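Local coordinates for haloacid delahogenase-like family hydrolase (Xanthomonas campestris pv. campestris, PDB 2PKE), which binds a magnesium ion and probably acts as a phosphatase of the haloacid dehalogenase-like hydrolase family, at residues I5-G10 with F175-E180; R32-D37 with V100-A105; K66-G71 with M75-I80; A126-V131 with A242-A247. All coordinates share one frame; numbering follows the deposited sequence.

Contact 1. Residues I5-G10 with F175-E180; sequences IAQRDG and FDLPAE
The carbonyl oxygen Phe175 O is approached by two groups, a backbone amide and a water. Ile5 N donates to Phe175 O at 3.1 Å, with an N-H...O angle of 151°. The amide comes in tilted 22° from the carbonyl plane. The water lies 3.0 Å from Phe175 O and 2.8 Å from Ile5 O, and can donate to either. More acceptors surround it than it has protons, so its donor bonds are probably shared. Gln7 NE2 donates to this water at 3.0 Å. The other end of that amide, Gln7 OE1, is held by Arg181. Both polar atoms of the side chain thus have partners, which probably sets the amide's orientation. Carbon contacts flank the polar cluster. Ile5 CG1 lies 3.5 Å from Phe175 CD1, and Ile5 CD1 lies near CD1 and CE1 of the ring, in an oblique approach. CG1 of Ile5 stands anti to the carbonyl carbon, chi1 -69°, which carries this branch to the phenyl group. Leu177 CD1 packs on the stem of Gln7, 3.8 Å from Gln7 CG. Asp176, with positive phi, is the C-prime residue of the Schellman motif that closes the helix before it. The loop leading to strand 15-18 is thus fastened to this turn. Leu15 and Val131 of the central sheet also touch Phe175. The Phe175 carbonyl, at the Schellman turn, takes an amide proton from the N-terminal loop, with a water beside it.

Contact 2. Residues R32-D37 with V100-A105; sequences RTAEAD and VEIGRA
Ile102 pushes its side chain against Ala34 and Asp37, and two of its branches do the work. Its CG2 methyl is the tight part, 3.5 Å from both Ala34 CA and Ala34 CB. The small alanine lets the helices come close. The nearest CA atoms are those of Ala34 and Ile102, 5.8 Å apart. Ile102 CG2 stands anti to its own backbone N, while CG1 stands anti to the carbonyl carbon, chi1 -62°. CG1 then continues extended to CD1, chi2 178°. This splits the side chain between the two partners, one helical turn apart. The second branch is looser. Ile102 CD1 rests 3.7 Å from Asp37 CB, so it meets the aliphatic stem of the aspartate. Asp37 is partly exposed and forms the solvent side of the contact. No hydrogen bond joins the two segments. Elsewhere on helix 93-107, without contact to 32-37, Arg104 grips Glu101 side-on in a salt bridge. Arg104 NE is 2.8 Å from Glu101 OE1, and NH2 bonds to OE2 at 3.2 Å. Glu101 OE1 lies in the guanidinium plane, but Arg104 NE meets it from above the carboxylate plane. Helices 28-42 and 93-107 belong to the helical insert between strands 15-18 and 129-135, the position of a C1 cap in this superfamily. Helix 72-86 lies against both, and Phe68 of the second subunit packs on Val100 and Arg104.

Contact 3. Residues K66-G71 with M75-I80; sequences KIFGYG and MTLSMI
Two consecutive helices of the helical cap, 57-68 and 72-86, meet here across a short turn. Both lie in the insert between the first two strands of the HAD-type core. Phe68, at the end of the first helix, and Gly71 of the turn touch Met75, Leu77 and Ser78 of the second helix. Gly69, with positive phi, is the first residue to leave the first helix. Gly71 occupies the N-cap position of the second. Its carbonyl starts the helical bonding: Met75 N donates to Gly71 O at 3.1 Å, with an N-H...O angle of 153° and in the carbonyl plane. Met75 is a selenomethionine. Its CB sits 3.6 Å from the same Gly71 O, while its chain bends away to Glu61 and Tyr31. The Phe68 ring is the main apolar link to the second helix. With CG anti to the carbonyl carbon, chi1 -61°, the ring reaches Leu77 and crosses that side chain at about a right angle. Leu77 CD1 makes an off-centre CH-pi contact, 4.3 Å from the Phe68 ring centroid. The approach is 30° off the ring normal. Leu107 of the second subunit also packs on Phe68, and Thr76 of that subunit packs on Leu77. The turn therefore lies at the dimer interface as well as inside the cap. The hydroxyl of Ser78 is taken up by Asn64 and by Gly74 O. Ser78 OG also lies at the Phe68 ring edge, near its plane, 3.8 Å from Phe68 CE2.

Contact 4. Residues A126-V131 with A242-A247; sequences ADYAVV and ALDAQA
Tyr128 reaches across to Asp244 with the end of its ring, and its hydroxyl overlaps the CB-CG stem as well as the carboxylate. Tyr128 OH donates to Asp244 OD2 at 2.7 Å, a short bond. The proton is taken by the anti lone pair of OD2, the one turned away from OD1. OD2 lies near the plane of the ring, at its edge, 3.5 Å from Tyr128 CE1. The ring and carboxylate planes are turned 69° apart, so the two flat groups do not stack. Tyr128 OH also comes within 3.4 Å of Asp244 CB. The backbones stay apart, with Tyr128 CA and Asp244 CA 10.2 Å from each other. Across the two segments, these side chains make the contact. Asp244 places its carboxylate by setting CG anti to the backbone N, chi1 -172°. Tyr128 stands just before strand 129-135 of the parallel sheet of the Rossmann-like HAD core. Asp244 sits on helix 236-250, near the C-terminus. That helix packs on strand 202-205 through Leu243. The bond thus ties the start of an inner strand to the last helix of the chain. The second oxygen is also occupied: Asp244 OD1 accepts from the backbone nitrogens of Ala12 and Ile13, in the loop before strand 15-18. Three donors therefore meet one buried carboxylate, which would probably keep it ionised. Gln11 from the same loop touches both Tyr128 and Asp244, and Val16 touches Tyr128 from the neighbouring strand.

How the contacts relate
The contacts fall into two pairs on opposite sides of the chain's centre. Contacts 1 and 4 lie in the core domain, their centres 10 Å apart. They touch where Ile5 CD1 meets Ala129 CB at 3.8 Å, and their segments alternate along the chain. Contacts 2 and 3 lie in the helical cap, with centres 13 Å apart. Along the chain, contact 3 lies inside the loop closed by contact 2. Val100 CG2 meets Ile80 CD1 at 3.9 Å, and both contacts touch the second subunit. The centres of contacts 1 and 2 are 42 Å apart. The magnesium site is formed by Asp19, Asp21 and Asn187; the side-chain position of Gly71, in contact 3, is about 12 Å from the ion.

Contact 1. Residues I5-G10 with F175-E180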
# COMPACT_ATOMS: atom_id res chain seq x y z
N ILE A 5 4.17 -3.23 -22.19
CA ILE A 5 3.41 -2.44 -23.15
C ILE A 5 3.62 -2.96 -24.56
O ILE A 5 4.72 -3.31 -24.94
CB ILE A 5 3.88 -0.94 -23.07
CG1 ILE A 5 3.43 -0.34 -21.73
CG2 ILE A 5 3.37 -0.09 -24.24
CD1 ILE A 5 1.96 -0.62 -21.36
N ALA A 6 2.53 -3.02 -25.32
CA ALA A 6 2.58 -3.24 -26.77
C ALA A 6 3.01 -1.91 -27.38
O ALA A 6 2.31 -0.91 -27.25
CB ALA A 6 1.19 -3.63 -27.31
N GLN A 7 4.18 -1.89 -28.00
CA GLN A 7 4.69 -0.63 -28.52
C GLN A 7 4.29 -0.43 -29.96
O GLN A 7 4.26 -1.38 -30.75
CB GLN A 7 6.21 -0.55 -28.34
CG GLN A 7 6.57 -0.53 -26.84
CD GLN A 7 8.05 -0.35 -26.60
OE1 GLN A 7 8.65 0.60 -27.12
NE2 GLN A 7 8.65 -1.27 -25.82
N ARG A 8 3.96 0.81 -30.30
CA ARG A 8 3.48 1.14 -31.64
C ARG A 8 4.63 1.65 -32.47
O ARG A 8 5.47 2.44 -32.00
CB ARG A 8 2.40 2.23 -31.58
CG ARG A 8 1.08 1.72 -31.13
CD ARG A 8 0.02 2.77 -31.28
NE ARG A 8 -1.23 2.29 -30.68
CZ ARG A 8 -2.33 3.02 -30.52
NH1 ARG A 8 -2.36 4.28 -30.92
NH2 ARG A 8 -3.40 2.48 -29.97
N ASP A 9 4.65 1.24 -33.73
CA ASP A 9 5.62 1.79 -34.66
C ASP A 9 5.14 3.19 -35.02
O ASP A 9 3.98 3.53 -34.81
CB ASP A 9 5.77 0.90 -35.91
CG ASP A 9 6.51 -0.44 -35.61
OD1 ASP A 9 7.35 -0.46 -34.67
OD2 ASP A 9 6.24 -1.45 -36.31
N GLY A 10 6.04 4.00 -35.54
CA GLY A 10 5.67 5.33 -36.01
C GLY A 10 5.55 6.40 -34.95
O GLY A 10 5.09 7.49 -35.27
N PHE A 175 7.18 -2.76 -17.46
CA PHE A 175 6.55 -2.47 -18.74
C PHE A 175 7.46 -2.82 -19.89
O PHE A 175 7.02 -2.77 -21.05
CB PHE A 175 6.23 -0.99 -18.88
CG PHE A 175 5.07 -0.52 -18.06
CD1 PHE A 175 3.79 -1.00 -18.33
CD2 PHE A 175 5.24 0.43 -17.07
CE1 PHE A 175 2.71 -0.56 -17.59
CE2 PHE A 175 4.17 0.88 -16.33
CZ PHE A 175 2.90 0.37 -16.59
N ASP A 176 8.72 -3.12 -19.59
CA ASP A 176 9.71 -3.54 -20.58
C ASP A 176 9.94 -2.38 -21.54
O ASP A 176 10.04 -2.56 -22.73
CB ASP A 176 9.23 -4.79 -21.32
CG ASP A 176 10.37 -5.71 -21.73
OD1 ASP A 176 11.26 -5.32 -22.51
OD2 ASP A 176 10.35 -6.87 -21.30
N LEU A 177 10.09 -1.19 -20.99
CA LEU A 177 10.11 0.02 -21.79
C LEU A 177 11.32 0.81 -21.35
O LEU A 177 11.53 0.93 -20.15
CB LEU A 177 8.81 0.80 -21.49
CG LEU A 177 8.44 1.87 -22.49
CD1 LEU A 177 7.99 1.21 -23.78
CD2 LEU A 177 7.38 2.83 -21.91
N PRO A 178 12.12 1.35 -22.29
CA PRO A 178 13.21 2.20 -21.86
C PRO A 178 12.66 3.58 -21.52
O PRO A 178 11.60 3.94 -22.02
CB PRO A 178 14.12 2.27 -23.06
CG PRO A 178 13.27 1.95 -24.21
CD PRO A 178 12.06 1.24 -23.77
N ALA A 179 13.38 4.31 -20.67
CA ALA A 179 12.87 5.57 -20.15
C ALA A 179 12.67 6.62 -21.22
O ALA A 179 11.78 7.45 -21.07
CB ALA A 179 13.76 6.09 -19.03
N GLU A 180 13.43 6.59 -22.32
CA GLU A 180 13.23 7.59 -23.39
C GLU A 180 11.89 7.48 -24.14
O GLU A 180 11.57 8.35 -24.97
CB GLU A 180 14.37 7.61 -24.41
CG GLU A 180 14.47 6.32 -25.31
CD GLU A 180 15.35 5.25 -24.72
OE1 GLU A 180 15.76 5.38 -23.54
OE2 GLU A 180 15.62 4.27 -25.45
O HOH W 1 7.37 -3.30 -24.01

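Contact 2. Residues R32-D37 with V100-A105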
# COMPACT_ATOMS: atom_id res chain seq x y z
N ARG A 32 -4.63 20.94 3.63
CA ARG A 32 -4.56 22.27 4.24
C ARG A 32 -5.70 22.49 5.23
O ARG A 32 -5.54 23.18 6.26
CB ARG A 32 -4.57 23.35 3.15
CG ARG A 32 -3.23 23.54 2.50
CD ARG A 32 -3.36 24.44 1.29
NE ARG A 32 -2.28 25.44 1.23
CZ ARG A 32 -1.01 25.17 0.96
NH1 ARG A 32 -0.60 23.91 0.73
NH2 ARG A 32 -0.12 26.16 0.94
N THR A 33 -6.86 21.93 4.93
CA THR A 33 -8.01 21.99 5.85
C THR A 33 -7.72 21.23 7.13
O THR A 33 -8.03 21.69 8.24
CB THR A 33 -9.26 21.39 5.21
OG1 THR A 33 -9.61 22.19 4.08
CG2 THR A 33 -10.41 21.35 6.20
N ALA A 34 -7.10 20.06 6.96
CA ALA A 34 -6.63 19.23 8.07
C ALA A 34 -5.71 20.01 9.01
O ALA A 34 -5.83 19.93 10.22
CB ALA A 34 -5.91 18.00 7.52
N GLU A 35 -4.79 20.76 8.41
CA GLU A 35 -3.79 21.53 9.13
C GLU A 35 -4.41 22.71 9.86
O GLU A 35 -4.03 23.00 10.99
CB GLU A 35 -2.74 22.02 8.14
CG GLU A 35 -1.36 22.26 8.74
CD GLU A 35 -0.22 22.00 7.74
OE1 GLU A 35 -0.51 21.62 6.57
OE2 GLU A 35 0.96 22.17 8.13
N ALA A 36 -5.36 23.38 9.22
CA ALA A 36 -6.10 24.49 9.84
C ALA A 36 -7.03 24.01 10.94
O ALA A 36 -7.24 24.72 11.91
CB ALA A 36 -6.91 25.29 8.78
N ASP A 37 -7.60 22.82 10.80
CA ASP A 37 -8.43 22.24 11.89
C ASP A 37 -7.54 21.86 13.06
O ASP A 37 -7.90 22.12 14.20
CB ASP A 37 -9.24 21.02 11.43
CG ASP A 37 -10.35 21.37 10.46
OD1 ASP A 37 -10.95 22.46 10.57
OD2 ASP A 37 -10.63 20.55 9.56
N VAL A 100 -7.99 12.69 15.70
CA VAL A 100 -8.27 11.44 14.98
C VAL A 100 -9.37 11.69 13.92
O VAL A 100 -9.27 11.16 12.83
CB VAL A 100 -8.69 10.28 15.91
CG1 VAL A 100 -9.20 9.05 15.07
CG2 VAL A 100 -7.53 9.93 16.88
N GLU A 101 -10.39 12.47 14.25
CA GLU A 101 -11.47 12.77 13.28
C GLU A 101 -10.99 13.55 12.09
O GLU A 101 -11.43 13.29 10.98
CB GLU A 101 -12.63 13.53 13.91
CG GLU A 101 -13.32 12.77 15.02
CD GLU A 101 -14.15 11.58 14.54
OE1 GLU A 101 -14.27 11.37 13.30
OE2 GLU A 101 -14.69 10.87 15.42
N ILE A 102 -10.09 14.50 12.29
CA ILE A 102 -9.44 15.17 11.17
C ILE A 102 -8.88 14.13 10.22
O ILE A 102 -9.02 14.20 9.00
CB ILE A 102 -8.28 16.09 11.60
CG1 ILE A 102 -8.78 17.22 12.50
CG2 ILE A 102 -7.62 16.71 10.35
CD1 ILE A 102 -7.65 18.11 12.99
N GLY A 103 -8.19 13.17 10.79
CA GLY A 103 -7.56 12.15 9.99
C GLY A 103 -8.58 11.28 9.30
O GLY A 103 -8.39 10.93 8.14
N ARG A 104 -9.63 10.90 10.02
CA ARG A 104 -10.73 10.16 9.43
C ARG A 104 -11.34 10.90 8.26
O ARG A 104 -11.67 10.28 7.23
CB ARG A 104 -11.80 9.81 10.44
CG ARG A 104 -12.75 8.70 9.95
CD ARG A 104 -14.06 8.66 10.69
NE ARG A 104 -13.85 8.88 12.12
CZ ARG A 104 -13.34 7.99 12.97
NH1 ARG A 104 -13.00 6.76 12.57
NH2 ARG A 104 -13.19 8.32 14.25
N ALA A 105 -11.52 12.21 8.42
CA ALA A 105 -12.14 13.02 7.38
C ALA A 105 -11.25 13.06 6.16
O ALA A 105 -11.76 13.06 5.03
CB ALA A 105 -12.44 14.43 7.87

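Contact 3. Residues K66-G71 with M75-I80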
# COMPACT_ATOMS: atom_id res chain seq x y z
N LYS A 66 9.92 7.79 8.08
CA LYS A 66 10.76 6.62 8.00
C LYS A 66 10.07 5.37 8.58
O LYS A 66 10.53 4.26 8.31
CB LYS A 66 12.10 6.92 8.72
CG LYS A 66 12.59 8.43 8.57
N ILE A 67 8.97 5.52 9.33
CA ILE A 67 8.18 4.36 9.74
C ILE A 67 6.77 4.30 9.14
O ILE A 67 6.21 3.20 8.97
CB ILE A 67 8.11 4.17 11.30
CG1 ILE A 67 7.39 5.30 12.01
CG2 ILE A 67 9.50 4.09 11.92
CD1 ILE A 67 7.07 4.95 13.45
N PHE A 68 6.20 5.45 8.79
CA PHE A 68 4.83 5.48 8.25
C PHE A 68 4.78 5.52 6.75
O PHE A 68 3.76 5.12 6.16
CB PHE A 68 4.08 6.72 8.75
CG PHE A 68 3.95 6.79 10.25
CD1 PHE A 68 3.93 5.67 11.02
CD2 PHE A 68 3.81 8.02 10.87
CE1 PHE A 68 3.77 5.78 12.39
CE2 PHE A 68 3.66 8.11 12.24
CZ PHE A 68 3.66 7.00 12.98
N GLY A 69 5.86 6.05 6.13
CA GLY A 69 5.79 6.55 4.76
C GLY A 69 4.76 7.69 4.62
O GLY A 69 4.36 8.31 5.61
N TYR A 70 4.33 7.96 3.40
CA TYR A 70 3.43 9.08 3.10
C TYR A 70 1.96 8.68 3.31
O TYR A 70 1.62 7.52 3.21
CB TYR A 70 3.59 9.55 1.66
CG TYR A 70 4.96 10.01 1.35
CD1 TYR A 70 5.39 11.29 1.71
CD2 TYR A 70 5.86 9.17 0.75
CE1 TYR A 70 6.67 11.70 1.46
CE2 TYR A 70 7.18 9.58 0.51
CZ TYR A 70 7.56 10.85 0.85
OH TYR A 70 8.86 11.28 0.59
N GLY A 71 1.13 9.66 3.61
CA GLY A 71 -0.32 9.48 3.64
C GLY A 71 -0.99 10.01 4.89
O GLY A 71 -0.33 10.35 5.88
N MSE A 75 0.02 10.95 8.95
CA MSE A 75 -0.18 12.36 9.24
C MSE A 75 -0.92 12.54 10.59
O MSE A 75 -0.52 13.40 11.40
CB MSE A 75 -1.02 13.01 8.15
CG MSE A 75 -1.18 14.56 8.26
SE MSE A 75 -2.82 15.21 7.51
CE MSE A 75 -4.24 14.18 8.34
N THR A 76 -1.99 11.77 10.78
CA THR A 76 -2.78 11.82 12.03
C THR A 76 -2.01 11.47 13.28
O THR A 76 -2.09 12.19 14.29
CB THR A 76 -3.97 10.93 11.94
OG1 THR A 76 -4.73 11.33 10.79
CG2 THR A 76 -4.83 11.05 13.19
N LEU A 77 -1.23 10.40 13.19
CA LEU A 77 -0.36 9.97 14.29
C LEU A 77 0.75 10.99 14.58
O LEU A 77 1.07 11.24 15.75
CB LEU A 77 0.25 8.61 13.99
CG LEU A 77 -0.76 7.46 14.04
CD1 LEU A 77 -0.09 6.28 13.34
CD2 LEU A 77 -1.26 7.11 15.49
N SER A 78 1.30 11.60 13.53
CA SER A 78 2.29 12.68 13.75
C SER A 78 1.63 13.92 14.39
O SER A 78 2.23 14.59 15.20
CB SER A 78 2.97 13.03 12.45
OG SER A 78 3.74 11.92 11.94
N MSE A 79 0.40 14.23 14.01
CA MSE A 79 -0.35 15.33 14.63
C MSE A 79 -0.62 15.05 16.08
O MSE A 79 -0.62 15.96 16.86
CB MSE A 79 -1.69 15.58 13.93
CG MSE A 79 -1.56 16.26 12.59
SE MSE A 79 -3.31 16.60 11.84
CE MSE A 79 -2.67 17.91 10.55
N ILE A 80 -0.93 13.82 16.44
CA ILE A 80 -1.25 13.50 17.84
C ILE A 80 0.03 13.76 18.66
O ILE A 80 0.03 14.46 19.71
CB ILE A 80 -1.80 12.04 18.03
CG1 ILE A 80 -3.26 11.92 17.52
CG2 ILE A 80 -1.70 11.62 19.52
CD1 ILE A 80 -3.71 10.50 17.07

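Contact 4. Residues A126-V131 with A242-A247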
# COMPACT_ATOMS: atom_id res chain seq x y z
N ALA A 126 -5.71 7.76 -26.38
CA ALA A 126 -6.00 7.36 -27.77
C ALA A 126 -4.74 6.96 -28.53
O ALA A 126 -4.80 6.11 -29.41
CB ALA A 126 -6.73 8.53 -28.51
N ASP A 127 -3.59 7.56 -28.18
CA ASP A 127 -2.31 7.35 -28.90
C ASP A 127 -1.18 6.68 -28.12
O ASP A 127 -0.17 6.28 -28.71
CB ASP A 127 -1.77 8.70 -29.40
CG ASP A 127 -2.72 9.40 -30.33
OD1 ASP A 127 -3.17 8.73 -31.26
OD2 ASP A 127 -3.02 10.59 -30.14
N TYR A 128 -1.33 6.65 -26.79
CA TYR A 128 -0.30 6.21 -25.86
C TYR A 128 -0.93 5.31 -24.80
O TYR A 128 -2.10 5.52 -24.46
CB TYR A 128 0.29 7.42 -25.16
CG TYR A 128 0.85 8.41 -26.13
CD1 TYR A 128 2.13 8.22 -26.65
CD2 TYR A 128 0.11 9.49 -26.57
CE1 TYR A 128 2.67 9.13 -27.57
CE2 TYR A 128 0.67 10.42 -27.48
CZ TYR A 128 1.93 10.21 -28.00
OH TYR A 128 2.49 11.11 -28.96
N ALA A 129 -0.17 4.34 -24.28
CA ALA A 129 -0.49 3.66 -23.03
C ALA A 129 -0.48 4.70 -21.95
O ALA A 129 0.32 5.65 -22.02
CB ALA A 129 0.53 2.60 -22.68
N VAL A 130 -1.33 4.52 -20.94
CA VAL A 130 -1.36 5.45 -19.78
C VAL A 130 -1.24 4.67 -18.47
O VAL A 130 -1.71 3.55 -18.37
CB VAL A 130 -2.60 6.36 -19.76
CG1 VAL A 130 -2.62 7.31 -20.97
CG2 VAL A 130 -3.90 5.54 -19.63
N VAL A 131 -0.59 5.24 -17.45
CA VAL A 131 -0.48 4.60 -16.16
C VAL A 131 -0.61 5.69 -15.08
O VAL A 131 -0.11 6.79 -15.23
CB VAL A 131 0.87 3.77 -16.00
CG1 VAL A 131 2.14 4.61 -16.40
CG2 VAL A 131 0.99 3.16 -14.56
N ALA A 242 4.50 16.91 -28.54
CA ALA A 242 5.69 17.69 -28.80
C ALA A 242 6.91 16.94 -28.30
O ALA A 242 7.94 16.90 -28.98
CB ALA A 242 5.60 19.12 -28.12
N LEU A 243 6.79 16.33 -27.11
CA LEU A 243 7.85 15.52 -26.53
C LEU A 243 8.12 14.31 -27.39
O LEU A 243 9.28 13.96 -27.62
CB LEU A 243 7.54 15.15 -25.08
CG LEU A 243 7.69 16.37 -24.12
CD1 LEU A 243 7.04 15.99 -22.74
CD2 LEU A 243 9.13 16.81 -24.00
N ASP A 244 7.06 13.68 -27.89
CA ASP A 244 7.18 12.57 -28.77
C ASP A 244 7.91 12.94 -30.04
O ASP A 244 8.71 12.17 -30.53
CB ASP A 244 5.81 12.02 -29.08
CG ASP A 244 5.85 10.71 -29.87
OD1 ASP A 244 6.91 10.18 -30.19
OD2 ASP A 244 4.76 10.24 -30.18
N ALA A 245 7.63 14.12 -30.60
CA ALA A 245 8.30 14.55 -31.82
C ALA A 245 9.81 14.69 -31.59
O ALA A 245 10.60 14.20 -32.37
CB ALA A 245 7.71 15.84 -32.32
N GLN A 246 10.18 15.34 -30.49
CA GLN A 246 11.57 15.55 -30.07
C GLN A 246 12.28 14.21 -29.87
O GLN A 246 13.40 13.99 -30.35
CB GLN A 246 11.54 16.36 -28.77
CG GLN A 246 12.91 16.79 -28.20
CD GLN A 246 12.81 17.75 -26.97
OE1 GLN A 246 11.76 18.31 -26.68
NE2 GLN A 246 13.92 17.89 -26.25
N ALA A 247 11.60 13.29 -29.19
CA ALA A 247 12.16 11.95 -28.91
C ALA A 247 12.48 11.18 -30.19
O ALA A 247 13.53 10.50 -30.34
CB ALA A 247 11.15 11.15 -28.03